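Local structure of serine racemase (Enterococcus faecalis, 4ECL) at residues Gly69-Leu72 with Arg73-Ile77. The protein belongs to the alanine racemase family, its cytoplasmic part combining a TIM-barrel domain with a C-terminal beta domain. Sequence-based numbering, arbitrary orientation.
Sequences GIRL and RKYGI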
# COMPACT_ATOMS: atom_id res chain seq x y z
N GLY A 69 10.37 3.71 15.46
CA GLY A 69 11.31 4.40 16.33
C GLY A 69 12.70 3.78 16.33
O GLY A 69 13.71 4.49 16.25
N ILE A 70 12.76 2.46 16.44
CA ILE A 70 14.02 1.74 16.41
C ILE A 70 14.73 1.95 15.05
O ILE A 70 15.95 2.16 14.99
CB ILE A 70 13.80 0.24 16.69
CG1 ILE A 70 13.38 0.04 18.15
CG2 ILE A 70 15.04 -0.57 16.42
CD1 ILE A 70 13.15 -1.42 18.49
N ARG A 71 13.96 1.91 13.96
CA ARG A 71 14.52 2.18 12.63
C ARG A 71 15.18 3.56 12.55
O ARG A 71 16.27 3.69 12.00
CB ARG A 71 13.46 2.03 11.54
CG ARG A 71 13.26 0.59 11.10
CD ARG A 71 12.01 0.44 10.26
NE ARG A 71 12.10 1.18 9.02
CZ ARG A 71 11.07 1.73 8.40
NH1 ARG A 71 9.85 1.64 8.92
NH2 ARG A 71 11.25 2.39 7.26
N LEU A 72 14.53 4.57 13.13
CA LEU A 72 15.09 5.92 13.15
C LEU A 72 16.44 5.93 13.84
O LEU A 72 17.39 6.53 13.33
CB LEU A 72 14.15 6.90 13.84
CG LEU A 72 12.84 7.13 13.10
CD1 LEU A 72 12.12 8.30 13.72
CD2 LEU A 72 13.16 7.40 11.64
N ARG A 73 16.53 5.26 14.98
CA ARG A 73 17.78 5.15 15.72
C ARG A 73 18.86 4.49 14.86
O ARG A 73 20.03 4.88 14.92
CB ARG A 73 17.58 4.35 17.01
CG ARG A 73 16.76 5.06 18.10
CD ARG A 73 17.39 6.40 18.47
NE ARG A 73 16.74 7.03 19.62
CZ ARG A 73 16.60 8.34 19.78
NH1 ARG A 73 17.06 9.18 18.86
NH2 ARG A 73 15.99 8.82 20.86
N LYS A 74 18.47 3.49 14.08
CA LYS A 74 19.40 2.81 13.20
C LYS A 74 19.81 3.70 12.03
O LYS A 74 20.88 3.52 11.45
CB LYS A 74 18.82 1.50 12.68
CG LYS A 74 18.69 0.41 13.75
CD LYS A 74 17.79 -0.73 13.30
CE LYS A 74 17.67 -1.81 14.39
NZ LYS A 74 16.68 -2.89 14.05
N TYR A 75 18.96 4.66 11.67
CA TYR A 75 19.30 5.62 10.62
C TYR A 75 20.26 6.69 11.13
O TYR A 75 20.71 7.54 10.37
CB TYR A 75 18.05 6.29 10.04
CG TYR A 75 17.11 5.36 9.32
CD1 TYR A 75 17.56 4.14 8.81
CD2 TYR A 75 15.77 5.69 9.14
CE1 TYR A 75 16.70 3.28 8.14
CE2 TYR A 75 14.90 4.84 8.48
CZ TYR A 75 15.37 3.64 7.98
OH TYR A 75 14.51 2.80 7.32
N GLY A 76 20.54 6.67 12.43
CA GLY A 76 21.42 7.66 13.04
C GLY A 76 20.69 8.84 13.66
O GLY A 76 21.32 9.83 14.03
N ILE A 77 19.37 8.73 13.80
CA ILE A 77 18.59 9.80 14.40
C ILE A 77 18.89 9.87 15.89
O ILE A 77 18.80 8.87 16.60
CB ILE A 77 17.08 9.63 14.16
CG1 ILE A 77 16.79 9.70 12.66
CG2 ILE A 77 16.31 10.73 14.86
CD1 ILE A 77 17.26 11.00 12.02
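A Schellman motif lies at the C-terminal end of helix 66-74, where the backbone N of Ile-77 reaches back to Leu-72 O (3.0 Å) and Gly-76 N bonds to Arg-73 O (3.1 Å). Gly-76 turns the chain with a positive phi of 95°, a conformation that glycine adopts easily. The turn brings Ile-77 back onto the helix, its CG1 4.0 Å from Leu-72 CB. Just before it, Arg-73 N, Lys-74 N and Tyr-75 N donate to the carbonyls of Gly-69, Ile-70 and Arg-71 in turn. Arg-71 O also sits over one face of the Tyr-75 ring, 3.3 Å above its plane and offset toward the rim. Arg-71 and Tyr-75 run side by side in the same direction; a bend at chi3 (64°) turns the guanidinium toward the phenol, nearly perpendicular to the ring (88°). Tyr-75 OH lies near the guanidinium plane, at its edge, in a weak bond from Arg-71 NE (3.4 Å), while the main polar partner of Arg-71 is Glu-40, by a salt bridge. This helix is the crossover of a beta-alpha-beta unit in the TIM-barrel domain, linking parallel strands 60-63 and 80-83. Leu-72 faces inward onto Val-63 and Ile-81 of those strands and onto helix 46-55; its CD2 also meets Tyr-75 CD2 obliquely at 4.0 Å. Arg-73, bent at chi2, ties the turn to what follows: its NH1 donates to Ile-77 O (2.9 Å) from above the carbonyl plane and also to Ser-79 O, while NE and NH2 donate to the carbonyl oxygens of Tyr-98 and Glu-99 respectively. On another side of the helix the extended Lys-74 chain lies alongside Ile-70, its CE 3.5 Å from Ile-70 CG2.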